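Long-range contacts in sucrose 6(F)-phosphate phosphorylase (Thermoanaerobacterium thermosaccharolyticum DSM 571, PDB 6S9V), which is a phosphorylase of the alpha-amylase family, whose catalytic domain is built on a TIM barrel: residues P57-G62 against E73-F78; G32-L37 against Y82-M87; I93-M98 against F203-V208; V196-S201 against A243-E248. All coordinates share one frame; numbering follows the deposited sequence.

In the fold
All four contacts lie in the TIM-barrel region of this alpha-amylase family protein. Contact 3 is in the parallel barrel itself, joining neighbouring strands 92-97 and 207-210. The others lie in the loops and helices around it. Contact 2 pairs helices 34-44 and 81-88. Contact 1, in the loop before helix 81-88, falls between the two segments of contact 2 along the chain. Both precede contacts 3 and 4, whose segments interleave. Contact 4 sets helix 187-202 against the end of helix 230-244. Centres are about 8 Å apart for contacts 3 and 4, and about 13 Å for contacts 1 and 2. Contacts 1, 2 and 4 all touch contact 3, but contacts 2 and 4 come no nearer than about 7 Å.

Contact 1: P57-G62 against E73-F78; sequences PFPSSG and EIEPKF
In Ile74, chi1 (-63°) sends the two branches apart, and chi2 (-56°) then turns CD1 onto the Pro57 ring. Ile74 CG2, anti to the backbone N, reaches Pro57 O at 3.4 Å. CG1 lies beside the N and carries CD1, with Ile74 CD1 3.8 Å from Pro57 CG. The same methyl also approaches Phe58. Glu75 leaves the backbone with CG anti to its N and then bends at chi2 (52°). The bend brings Glu75 OE1 alongside Pro59, 3.6 Å from Pro59 CA. Glu75 OE2 accepts from Lys77 N at 3.0 Å, met from above the carboxylate plane. A hexaethylene glycol, probably from the crystallisation liquor, lies about 3 Å from the Glu75 side chain.

Both segments belong to the loop that follows strand 51-54 of the TIM barrel and leads to helix 81-88. One backbone bond joins them here: Glu75 N donates to Pro57 O at 2.8 Å, in the carbonyl plane. That oxygen also lies at the edge of the Phe78 ring, whose face is met by Glu75 CG. The Phe58 ring turns its edge to Glu73 O, with Pro57 CD over one face. Pro59 CD is 3.3 Å from the backbone oxygen Glu73 O. The Glu73 side chain, extended beyond CG, crosses at the rim of the proline ring, with Glu73 OE2 3.3 Å from Pro59 CG. Trp81 touches both Phe58 and Ile74.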
loop_
_atom_site.group_PDB
_atom_site.type_symbol
_atom_site.label_atom_id
_atom_site.label_comp_id
_atom_site.label_asym_id
_atom_site.label_seq_id
_atom_site.Cartn_x
_atom_site.Cartn_y
_atom_site.Cartn_z
ATOM N N PRO A 57 12.417 -3.584 -4.547
ATOM C CA PRO A 57 13.887 -3.530 -4.514
ATOM C C PRO A 57 14.578 -4.073 -5.761
ATOM O O PRO A 57 15.789 -4.308 -5.704
ATOM C CB PRO A 57 14.204 -4.424 -3.309
ATOM C CG PRO A 57 13.166 -5.526 -3.434
ATOM C CD PRO A 57 11.910 -4.840 -3.958
ATOM N N PHE A 58 13.854 -4.293 -6.854
ATOM C CA PHE A 58 14.443 -4.831 -8.073
ATOM C C PHE A 58 15.001 -3.704 -8.929
ATOM O O PHE A 58 14.589 -2.547 -8.791
ATOM C CB PHE A 58 13.386 -5.640 -8.824
ATOM C CG PHE A 58 12.486 -6.403 -7.902
ATOM C CD1 PHE A 58 12.954 -7.515 -7.230
ATOM C CD2 PHE A 58 11.193 -5.977 -7.657
ATOM C CE1 PHE A 58 12.140 -8.199 -6.355
ATOM C CE2 PHE A 58 10.373 -6.665 -6.789
ATOM C CZ PHE A 58 10.855 -7.764 -6.125
ATOM N N PRO A 59 15.957 -3.999 -9.809
ATOM C CA PRO A 59 16.428 -2.971 -10.748
ATOM C C PRO A 59 15.244 -2.373 -11.483
ATOM O O PRO A 59 14.373 -3.093 -11.972
ATOM C CB PRO A 59 17.359 -3.733 -11.696
ATOM C CG PRO A 59 17.700 -4.996 -10.990
ATOM C CD PRO A 59 16.526 -5.327 -10.115
ATOM N N SER A 60 15.203 -1.044 -11.542
ATOM C CA SER A 60 14.030 -0.340 -12.037
ATOM C C SER A 60 14.461 0.896 -12.808
ATOM O O SER A 60 15.456 1.543 -12.468
ATOM C CB SER A 60 13.104 0.041 -10.879
ATOM O OG SER A 60 12.031 0.867 -11.286
ATOM N N SER A 61 13.687 1.241 -13.834
ATOM C CA SER A 61 14.032 2.378 -14.681
ATOM C C SER A 61 13.194 3.628 -14.406
ATOM O O SER A 61 13.258 4.587 -15.190
ATOM C CB SER A 61 13.906 1.992 -16.154
ATOM O OG SER A 61 12.558 1.814 -16.535
ATOM N N GLY A 62 12.431 3.655 -13.321
ATOM C CA GLY A 62 11.670 4.839 -12.967
ATOM C C GLY A 62 10.663 4.539 -11.881
ATOM O O GLY A 62 10.484 3.394 -11.462
ATOM N N GLU A 73 17.059 -10.588 -9.776
ATOM C CA GLU A 73 18.073 -10.072 -8.873
ATOM C C GLU A 73 17.505 -8.875 -8.130
ATOM O O GLU A 73 16.572 -8.208 -8.590
ATOM C CB GLU A 73 19.365 -9.666 -9.596
ATOM C CG GLU A 73 19.193 -8.509 -10.541
ATOM C CD GLU A 73 20.508 -7.876 -10.981
ATOM O OE1 GLU A 73 21.586 -8.503 -10.831
ATOM O OE2 GLU A 73 20.448 -6.741 -11.494
ATOM N N ILE A 74 18.090 -8.616 -6.976
ATOM C CA ILE A 74 17.847 -7.378 -6.248
ATOM C C ILE A 74 18.744 -6.297 -6.838
ATOM O O ILE A 74 19.873 -6.566 -7.264
ATOM C CB ILE A 74 18.110 -7.588 -4.744
ATOM C CG1 ILE A 74 17.127 -8.622 -4.171
ATOM C CG2 ILE A 74 18.048 -6.258 -3.998
ATOM C CD1 ILE A 74 15.661 -8.296 -4.376
ATOM N N GLU A 75 18.236 -5.069 -6.887
ATOM C CA GLU A 75 19.038 -3.929 -7.318
ATOM C C GLU A 75 20.350 -3.901 -6.533
ATOM O O GLU A 75 20.322 -3.796 -5.302
ATOM C CB GLU A 75 18.243 -2.642 -7.113
ATOM C CG GLU A 75 19.061 -1.348 -7.125
ATOM C CD GLU A 75 19.946 -1.219 -8.340
ATOM O OE1 GLU A 75 19.502 -1.580 -9.449
ATOM O OE2 GLU A 75 21.092 -0.752 -8.179
ATOM N N PRO A 76 21.513 -4.010 -7.203
ATOM C CA PRO A 76 22.771 -4.142 -6.443
ATOM C C PRO A 76 23.096 -2.963 -5.542
ATOM O O PRO A 76 23.789 -3.154 -4.533
ATOM C CB PRO A 76 23.825 -4.340 -7.546
ATOM C CG PRO A 76 23.057 -4.980 -8.666
ATOM C CD PRO A 76 21.690 -4.358 -8.626
ATOM N N LYS A 77 22.597 -1.758 -5.839
ATOM C CA LYS A 77 22.748 -0.656 -4.892
ATOM C C LYS A 77 22.130 -0.992 -3.541
ATOM O O LYS A 77 22.568 -0.477 -2.505
ATOM C CB LYS A 77 22.085 0.612 -5.438
ATOM C CG LYS A 77 22.881 1.401 -6.463
ATOM C CD LYS A 77 22.012 2.489 -7.105
ATOM C CE LYS A 77 21.668 3.616 -6.141
ATOM N NZ LYS A 77 22.843 4.463 -5.812
ATOM N N PHE A 78 21.109 -1.844 -3.531
ATOM C CA PHE A 78 20.392 -2.172 -2.306
ATOM C C PHE A 78 20.877 -3.457 -1.654
ATOM O O PHE A 78 20.833 -3.563 -0.424
ATOM C CB PHE A 78 18.891 -2.282 -2.594
ATOM C CG PHE A 78 18.304 -1.051 -3.242
ATOM C CD1 PHE A 78 18.868 0.193 -3.035
ATOM C CD2 PHE A 78 17.184 -1.141 -4.058
ATOM C CE1 PHE A 78 18.335 1.325 -3.633
ATOM C CE2 PHE A 78 16.651 -0.008 -4.655
ATOM C CZ PHE A 78 17.231 1.223 -4.438
#

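Contact 2: G32-L37 against Y82-M87; sequences GNLKTL and YDIKKM
Leu34, Asp83 and Met87 carry most of this packing between two helices on the outside of the TIM barrel. Helix 34-44 follows strand 22-25, and helix 81-88 follows strand 51-54, the next strand in the barrel. Leu34 points at the second helix. Its CB lies 4.0 Å from Asp83 CB, where the two backbones are nearest. Its CD1 meets Ile84 CD1 at 3.8 Å, and both side chains also rest on Ile54 of the barrel strand.

Asp83 is buried, but its carboxylate is held from two directions. OD2 accepts from Thr80 N, just before the helix, which is the stronger hold. OD1 takes a weak hydrogen bond in a salt bridge from Lys35 NZ at 3.3 Å. The lysine chain runs extended as far as CE and then bends at chi4 (-66°), which turns NZ toward the acid. The two side chains cross at about a right angle, and Lys35 CG and CE also lie near the carboxylate oxygens.

Asn33 caps the first helix, with Thr36 N donating to Asn33 OD1 at 2.9 Å. One turn further along each helix, Met87 faces Leu37. Its chain is extended up to SD, and chi3 then turns the methyl aside. This places Met87 CE across the end of Leu37, 3.8 Å from CD2 and 4.0 Å from CG of that leucine.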
loop_
_atom_site.group_PDB
_atom_site.type_symbol
_atom_site.label_atom_id
_atom_site.label_comp_id
_atom_site.label_asym_id
_atom_site.label_seq_id
_atom_site.Cartn_x
_atom_site.Cartn_y
_atom_site.Cartn_z
ATOM N N GLY A 32 20.223 3.359 3.698
ATOM C CA GLY A 32 20.735 3.375 2.341
ATOM C C GLY A 32 20.630 2.063 1.589
ATOM O O GLY A 32 20.659 2.075 0.350
ATOM N N ASN A 33 20.512 0.930 2.278
ATOM C CA ASN A 33 20.452 -0.348 1.578
ATOM C C ASN A 33 19.884 -1.409 2.520
ATOM O O ASN A 33 19.578 -1.140 3.685
ATOM C CB ASN A 33 21.840 -0.740 1.047
ATOM C CG ASN A 33 22.902 -0.758 2.132
ATOM O OD1 ASN A 33 22.779 -1.469 3.124
ATOM N ND2 ASN A 33 23.957 0.020 1.940
ATOM N N LEU A 34 19.757 -2.634 1.997
ATOM C CA LEU A 34 19.127 -3.701 2.761
ATOM C C LEU A 34 19.990 -4.140 3.935
ATOM O O LEU A 34 19.465 -4.622 4.946
ATOM C CB LEU A 34 18.830 -4.896 1.857
ATOM C CG LEU A 34 17.758 -4.679 0.796
ATOM C CD1 LEU A 34 17.652 -5.885 -0.132
ATOM C CD2 LEU A 34 16.406 -4.370 1.428
ATOM N N LYS A 35 21.311 -3.992 3.825
ATOM C CA LYS A 35 22.184 -4.378 4.926
ATOM C C LYS A 35 22.029 -3.417 6.100
ATOM O O LYS A 35 21.939 -3.853 7.255
ATOM C CB LYS A 35 23.629 -4.429 4.436
ATOM C CG LYS A 35 23.849 -5.556 3.439
ATOM C CD LYS A 35 25.254 -5.566 2.875
ATOM C CE LYS A 35 25.496 -6.819 2.043
ATOM N NZ LYS A 35 25.465 -8.068 2.854
ATOM N N THR A 36 21.975 -2.109 5.830
ATOM C CA THR A 36 21.705 -1.160 6.907
ATOM C C THR A 36 20.276 -1.305 7.430
ATOM O O THR A 36 20.031 -1.112 8.626
ATOM C CB THR A 36 21.961 0.281 6.451
ATOM O OG1 THR A 36 20.952 0.692 5.512
ATOM C CG2 THR A 36 23.349 0.422 5.812
ATOM N N LEU A 37 19.320 -1.644 6.560
ATOM C CA LEU A 37 17.966 -1.927 7.033
ATOM C C LEU A 37 17.976 -3.089 8.023
ATOM O O LEU A 37 17.370 -3.014 9.101
ATOM C CB LEU A 37 17.042 -2.216 5.847
ATOM C CG LEU A 37 15.634 -2.711 6.185
ATOM C CD1 LEU A 37 14.917 -1.731 7.101
ATOM C CD2 LEU A 37 14.812 -2.941 4.921
ATOM N N TYR A 82 19.883 -12.721 -1.158
ATOM C CA TYR A 82 20.229 -13.348 0.119
ATOM C C TYR A 82 20.016 -12.404 1.298
ATOM O O TYR A 82 19.768 -12.865 2.420
ATOM C CB TYR A 82 21.657 -13.868 0.062
ATOM C CG TYR A 82 21.765 -14.970 -0.955
ATOM C CD1 TYR A 82 21.397 -16.269 -0.634
ATOM C CD2 TYR A 82 22.177 -14.705 -2.253
ATOM C CE1 TYR A 82 21.470 -17.279 -1.566
ATOM C CE2 TYR A 82 22.253 -15.709 -3.192
ATOM C CZ TYR A 82 21.897 -16.994 -2.844
ATOM O OH TYR A 82 21.971 -17.999 -3.778
ATOM N N ASP A 83 20.113 -11.090 1.079
ATOM C CA ASP A 83 19.722 -10.142 2.121
ATOM C C ASP A 83 18.244 -10.288 2.469
ATOM O O ASP A 83 17.854 -10.164 3.641
ATOM C CB ASP A 83 20.026 -8.712 1.671
ATOM C CG ASP A 83 21.516 -8.457 1.500
ATOM O OD1 ASP A 83 22.316 -9.038 2.267
ATOM O OD2 ASP A 83 21.884 -7.697 0.586
ATOM N N ILE A 84 17.401 -10.521 1.457
ATOM C CA ILE A 84 15.974 -10.742 1.689
ATOM C C ILE A 84 15.754 -12.058 2.428
ATOM O O ILE A 84 14.952 -12.148 3.368
ATOM C CB ILE A 84 15.212 -10.730 0.350
ATOM C CG1 ILE A 84 15.435 -9.418 -0.404
ATOM C CG2 ILE A 84 13.718 -10.982 0.565
ATOM C CD1 ILE A 84 14.709 -8.255 0.152
ATOM N N LYS A 85 16.428 -13.111 1.974
ATOM C CA LYS A 85 16.302 -14.416 2.608
ATOM C C LYS A 85 16.670 -14.342 4.082
ATOM O O LYS A 85 15.990 -14.932 4.930
ATOM C CB LYS A 85 17.187 -15.424 1.882
ATOM C CG LYS A 85 17.064 -16.859 2.380
ATOM C CD LYS A 85 18.037 -17.754 1.631
ATOM C CE LYS A 85 17.854 -19.221 1.975
ATOM N NZ LYS A 85 18.792 -20.072 1.189
ATOM N N LYS A 86 17.742 -13.615 4.407
ATOM C CA LYS A 86 18.157 -13.487 5.797
ATOM C C LYS A 86 17.109 -12.742 6.608
ATOM O O LYS A 86 16.786 -13.145 7.732
ATOM C CB LYS A 86 19.511 -12.777 5.870
ATOM C CG LYS A 86 19.994 -12.482 7.278
ATOM C CD LYS A 86 21.436 -11.991 7.276
ATOM C CE LYS A 86 21.842 -11.445 8.636
ATOM N NZ LYS A 86 23.289 -11.102 8.695
ATOM N N MET A 87 16.543 -11.678 6.043
ATOM C CA MET A 87 15.482 -10.951 6.733
ATOM C C MET A 87 14.260 -11.841 6.934
ATOM O O MET A 87 13.592 -11.768 7.972
ATOM C CB MET A 87 15.116 -9.691 5.945
ATOM C CG MET A 87 14.245 -8.688 6.711
ATOM S SD MET A 87 13.802 -7.203 5.750
ATOM C CE MET A 87 15.451 -6.655 5.335
#

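Contact 3: I93-M98 against F203-V208; sequences ILLDLM and FGVKIV
Leu94 pairs with Ile207, and Leu95 with Val208, as parallel neighbours in the TIM barrel, where strands 92-97 and 207-210 lie side by side. Leu95 N donates to Ile207 O at 3.1 Å. One step earlier, Ile93 O receives two N-H groups. Lys206 N reaches Ile93 O at 3.3 Å, in the carbonyl plane, while the bond from Ile207 N is weak. Contacts from CA-H to oxygen add to the ladder, as between Leu94 CA and Ile207 O. Before the strand, Gly204 closes helix 187-202 as the C-prime residue of a Schellman motif.

Leu94 and Ile207 face one side of the sheet, and Leu94 CG packs on Ile207 CG2 at 3.7 Å. Leu95 and Val208 face the other side, toward the surrounding helices. There Leu95 CD1 lies 3.5 Å from Val205 CG2, the two side chains crossing at about a right angle. With chi1 at 169°, Val208 sets CG1 anti to its N and against Leu97 CB, 3.5 Å away. At the start of the pair a water bridges the backbones, accepting from Ile93 N at 2.9 Å and donating to Gly204 O at 2.6 Å.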
loop_
_atom_site.group_PDB
_atom_site.type_symbol
_atom_site.label_atom_id
_atom_site.label_comp_id
_atom_site.label_asym_id
_atom_site.label_seq_id
_atom_site.Cartn_x
_atom_site.Cartn_y
_atom_site.Cartn_z
ATOM N N ILE A 93 8.164 -11.423 5.102
ATOM C CA ILE A 93 8.515 -10.491 4.034
ATOM C C ILE A 93 7.342 -10.347 3.073
ATOM O O ILE A 93 6.775 -11.338 2.606
ATOM C CB ILE A 93 9.779 -10.949 3.288
ATOM C CG1 ILE A 93 10.947 -11.109 4.262
ATOM C CG2 ILE A 93 10.133 -9.952 2.202
ATOM C CD1 ILE A 93 11.271 -9.877 5.066
ATOM N N LEU A 94 6.976 -9.103 2.787
ATOM C CA LEU A 94 5.974 -8.758 1.791
ATOM C C LEU A 94 6.671 -8.004 0.666
ATOM O O LEU A 94 7.330 -6.991 0.917
ATOM C CB LEU A 94 4.888 -7.908 2.444
ATOM C CG LEU A 94 3.523 -7.764 1.800
ATOM C CD1 LEU A 94 2.547 -7.200 2.841
ATOM C CD2 LEU A 94 3.611 -6.879 0.591
ATOM N N LEU A 95 6.536 -8.500 -0.564
ATOM C CA LEU A 95 7.101 -7.842 -1.734
ATOM C C LEU A 95 6.021 -7.553 -2.766
ATOM O O LEU A 95 4.958 -8.173 -2.768
ATOM C CB LEU A 95 8.189 -8.696 -2.390
ATOM C CG LEU A 95 9.484 -8.948 -1.628
ATOM C CD1 LEU A 95 10.432 -9.771 -2.509
ATOM C CD2 LEU A 95 10.140 -7.637 -1.202
ATOM N N ASP A 96 6.331 -6.619 -3.665
ATOM C CA ASP A 96 5.429 -6.225 -4.738
ATOM C C ASP A 96 5.640 -7.059 -5.991
ATOM O O ASP A 96 6.778 -7.303 -6.408
ATOM C CB ASP A 96 5.650 -4.759 -5.133
ATOM C CG ASP A 96 5.243 -3.794 -4.061
ATOM O OD1 ASP A 96 6.040 -3.537 -3.134
ATOM O OD2 ASP A 96 4.121 -3.277 -4.170
ATOM N N LEU A 97 4.532 -7.427 -6.629
ATOM C CA LEU A 97 4.520 -7.947 -7.989
ATOM C C LEU A 97 3.790 -6.930 -8.857
ATOM O O LEU A 97 2.623 -6.612 -8.599
ATOM C CB LEU A 97 3.836 -9.314 -8.053
ATOM C CG LEU A 97 3.693 -9.931 -9.442
ATOM C CD1 LEU A 97 5.074 -10.088 -10.084
ATOM C CD2 LEU A 97 2.972 -11.266 -9.358
ATOM N N MET A 98 4.486 -6.386 -9.850
ATOM C CA MET A 98 3.882 -5.392 -10.741
ATOM C C MET A 98 3.139 -6.144 -11.841
ATOM O O MET A 98 3.600 -6.300 -12.977
ATOM C CB MET A 98 4.942 -4.447 -11.288
ATOM C CG MET A 98 5.202 -3.222 -10.377
ATOM S SD MET A 98 5.624 -3.557 -8.635
ATOM C CE MET A 98 7.285 -4.227 -8.795
ATOM N N PHE A 203 13.194 -17.436 -1.864
ATOM C CA PHE A 203 13.918 -16.622 -0.894
ATOM C C PHE A 203 13.070 -16.248 0.319
ATOM O O PHE A 203 13.397 -15.293 1.028
ATOM C CB PHE A 203 14.485 -15.385 -1.589
ATOM C CG PHE A 203 15.506 -15.718 -2.641
ATOM C CD1 PHE A 203 16.769 -16.154 -2.279
ATOM C CD2 PHE A 203 15.200 -15.610 -3.988
ATOM C CE1 PHE A 203 17.717 -16.481 -3.240
ATOM C CE2 PHE A 203 16.141 -15.928 -4.957
ATOM C CZ PHE A 203 17.401 -16.362 -4.581
ATOM N N GLY A 204 11.991 -16.987 0.575
ATOM C CA GLY A 204 11.273 -16.865 1.827
ATOM C C GLY A 204 10.126 -15.883 1.859
ATOM O O GLY A 204 9.542 -15.684 2.928
ATOM N N VAL A 205 9.747 -15.310 0.712
ATOM C CA VAL A 205 8.680 -14.314 0.665
ATOM C C VAL A 205 7.334 -15.002 0.827
ATOM O O VAL A 205 7.035 -15.983 0.136
ATOM C CB VAL A 205 8.742 -13.534 -0.658
ATOM C CG1 VAL A 205 7.576 -12.555 -0.764
ATOM C CG2 VAL A 205 10.061 -12.814 -0.774
ATOM N N LYS A 206 6.508 -14.486 1.748
ATOM C CA LYS A 206 5.257 -15.132 2.106
ATOM C C LYS A 206 4.009 -14.373 1.682
ATOM O O LYS A 206 2.947 -14.987 1.551
ATOM C CB LYS A 206 5.180 -15.270 3.637
ATOM C CG LYS A 206 6.031 -16.343 4.274
ATOM C CD LYS A 206 5.556 -16.571 5.709
ATOM C CE LYS A 206 6.498 -17.466 6.493
ATOM N NZ LYS A 206 6.772 -18.751 5.804
ATOM N N ILE A 207 4.112 -13.071 1.443
ATOM C CA ILE A 207 2.983 -12.249 1.036
ATOM C C ILE A 207 3.403 -11.408 -0.157
ATOM O O ILE A 207 4.503 -10.846 -0.174
ATOM C CB ILE A 207 2.488 -11.354 2.193
ATOM C CG1 ILE A 207 2.290 -12.189 3.460
ATOM C CG2 ILE A 207 1.210 -10.647 1.799
ATOM C CD1 ILE A 207 1.960 -11.356 4.688
ATOM N N VAL A 208 2.530 -11.314 -1.151
ATOM C CA VAL A 208 2.841 -10.567 -2.364
ATOM C C VAL A 208 1.735 -9.551 -2.599
ATOM O O VAL A 208 0.555 -9.914 -2.700
ATOM C CB VAL A 208 3.014 -11.477 -3.588
ATOM C CG1 VAL A 208 3.055 -10.655 -4.871
ATOM C CG2 VAL A 208 4.303 -12.277 -3.455
HETATM O O HOH W 1 8.756 -14.213 4.943
#

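Contact 4: V196-S201 against A243-E248; sequences VFKTFS and ASYGIE
Tyr245 lies flat against helix 187-202, one ring face turned to the backbone at Phe197 and Lys198. Lys198 CA stands 3.7 Å above the ring plane, offset toward the rim. Along the two flanks of the ring, Tyr245 CD2 meets Phe197 CB at 3.7 Å, and Tyr245 CE1 meets Lys198 CB at the same distance. The backbone of Tyr245 is held as well. Ser201 has OG anti to its N (chi1 177°), which lets the hydroxyl donate to Tyr245 O at 2.9 Å. The bond is bent at the acceptor, with a C=O...OG angle of 136°.

Gly246 comes next, with positive phi. It is the C-prime residue of a Schellman motif that ends helix 230-244, with Gly246 N bonded to Ala243 O and Ile247 N to Ala242 O. Ile247 then points back at the first helix. Its CD1 reaches Phe197 O at 3.7 Å and also touches Phe197 CD1 and Phe200 CB.

Glu248 starts the next barrel strand, 248-251, with backbone bonds to Val208 of the adjacent strand 207-210 and to Lys206 just before it. Phe197, Phe200 and Ile247 all rest on Val208, which places the junction between two outer helices and strand 207-210.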
loop_
_atom_site.group_PDB
_atom_site.type_symbol
_atom_site.label_atom_id
_atom_site.label_comp_id
_atom_site.label_asym_id
_atom_site.label_seq_id
_atom_site.Cartn_x
_atom_site.Cartn_y
_atom_site.Cartn_z
ATOM N N VAL A 196 8.132 -15.350 -11.228
ATOM C CA VAL A 196 8.393 -14.430 -10.128
ATOM C C VAL A 196 7.929 -15.033 -8.807
ATOM O O VAL A 196 8.645 -14.971 -7.804
ATOM C CB VAL A 196 7.734 -13.064 -10.388
ATOM C CG1 VAL A 196 8.031 -12.109 -9.228
ATOM C CG2 VAL A 196 8.229 -12.481 -11.701
ATOM N N PHE A 197 6.732 -15.638 -8.784
ATOM C CA PHE A 197 6.279 -16.347 -7.587
ATOM C C PHE A 197 7.310 -17.383 -7.142
ATOM O O PHE A 197 7.607 -17.513 -5.944
ATOM C CB PHE A 197 4.930 -17.031 -7.842
ATOM C CG PHE A 197 3.743 -16.093 -7.861
ATOM C CD1 PHE A 197 3.673 -14.997 -7.018
ATOM C CD2 PHE A 197 2.680 -16.333 -8.720
ATOM C CE1 PHE A 197 2.571 -14.145 -7.043
ATOM C CE2 PHE A 197 1.580 -15.490 -8.751
ATOM C CZ PHE A 197 1.522 -14.401 -7.908
ATOM N N LYS A 198 7.848 -18.148 -8.092
ATOM C CA LYS A 198 8.850 -19.155 -7.760
ATOM C C LYS A 198 10.103 -18.523 -7.170
ATOM O O LYS A 198 10.652 -19.017 -6.176
ATOM C CB LYS A 198 9.191 -19.951 -9.018
ATOM C CG LYS A 198 10.173 -21.072 -8.815
ATOM C CD LYS A 198 10.166 -22.009 -10.012
ATOM C CE LYS A 198 11.027 -23.234 -9.761
ATOM N NZ LYS A 198 12.469 -22.905 -9.946
ATOM N N THR A 199 10.573 -17.434 -7.773
ATOM C CA THR A 199 11.738 -16.721 -7.252
ATOM C C THR A 199 11.470 -16.187 -5.850
ATOM O O THR A 199 12.269 -16.399 -4.928
ATOM C CB THR A 199 12.105 -15.591 -8.209
ATOM O OG1 THR A 199 12.456 -16.152 -9.483
ATOM C CG2 THR A 199 13.271 -14.770 -7.664
ATOM N N PHE A 200 10.338 -15.498 -5.672
ATOM C CA PHE A 200 9.971 -14.974 -4.361
ATOM C C PHE A 200 9.941 -16.089 -3.323
ATOM O O PHE A 200 10.519 -15.966 -2.239
ATOM C CB PHE A 200 8.599 -14.292 -4.416
ATOM C CG PHE A 200 8.597 -12.911 -5.071
ATOM C CD1 PHE A 200 9.714 -12.423 -5.715
ATOM C CD2 PHE A 200 7.459 -12.111 -5.023
ATOM C CE1 PHE A 200 9.699 -11.176 -6.301
ATOM C CE2 PHE A 200 7.444 -10.842 -5.608
ATOM C CZ PHE A 200 8.561 -10.382 -6.242
ATOM N N SER A 201 9.243 -17.181 -3.638
ATOM C CA SER A 201 9.119 -18.285 -2.694
ATOM C C SER A 201 10.480 -18.871 -2.353
ATOM O O SER A 201 10.710 -19.314 -1.220
ATOM C CB SER A 201 8.210 -19.364 -3.285
ATOM O OG SER A 201 8.128 -20.478 -2.425
ATOM N N ALA A 243 -0.720 -19.613 -4.185
ATOM C CA ALA A 243 -0.851 -20.575 -3.095
ATOM C C ALA A 243 0.018 -21.805 -3.330
ATOM O O ALA A 243 0.502 -22.412 -2.369
ATOM C CB ALA A 243 -2.317 -20.986 -2.924
ATOM N N SER A 244 0.240 -22.181 -4.593
ATOM C CA SER A 244 1.092 -23.328 -4.892
ATOM C C SER A 244 2.516 -23.126 -4.387
ATOM O O SER A 244 3.222 -24.105 -4.122
ATOM C CB SER A 244 1.119 -23.584 -6.399
ATOM O OG SER A 244 -0.139 -24.040 -6.857
ATOM N N TYR A 245 2.962 -21.872 -4.277
ATOM C CA TYR A 245 4.288 -21.540 -3.769
ATOM C C TYR A 245 4.261 -21.028 -2.333
ATOM O O TYR A 245 5.250 -20.446 -1.879
ATOM C CB TYR A 245 4.965 -20.494 -4.666
ATOM C CG TYR A 245 5.235 -20.972 -6.078
ATOM C CD1 TYR A 245 6.354 -21.736 -6.370
ATOM C CD2 TYR A 245 4.384 -20.638 -7.116
ATOM C CE1 TYR A 245 6.604 -22.175 -7.655
ATOM C CE2 TYR A 245 4.627 -21.065 -8.404
ATOM C CZ TYR A 245 5.737 -21.831 -8.669
ATOM O OH TYR A 245 5.976 -22.264 -9.957
ATOM N N GLY A 246 3.153 -21.209 -1.617
ATOM C CA GLY A 246 3.069 -20.767 -0.238
ATOM C C GLY A 246 2.874 -19.283 -0.041
ATOM O O GLY A 246 3.233 -18.756 1.018
ATOM N N ILE A 247 2.329 -18.583 -1.030
ATOM C CA ILE A 247 2.227 -17.126 -0.998
ATOM C C ILE A 247 0.762 -16.714 -0.900
ATOM O O ILE A 247 -0.089 -17.237 -1.632
ATOM C CB ILE A 247 2.893 -16.502 -2.238
ATOM C CG1 ILE A 247 4.392 -16.802 -2.227
ATOM C CG2 ILE A 247 2.657 -15.001 -2.270
ATOM C CD1 ILE A 247 5.132 -16.350 -3.477
ATOM N N GLU A 248 0.473 -15.766 -0.012
ATOM C CA GLU A 248 -0.830 -15.112 0.047
ATOM C C GLU A 248 -0.755 -13.794 -0.724
ATOM O O GLU A 248 0.281 -13.127 -0.709
ATOM C CB GLU A 248 -1.249 -14.829 1.490
ATOM C CG GLU A 248 -1.427 -16.060 2.376
ATOM C CD GLU A 248 -2.846 -16.621 2.359
ATOM O OE1 GLU A 248 -3.712 -16.073 1.639
ATOM O OE2 GLU A 248 -3.087 -17.617 3.078
#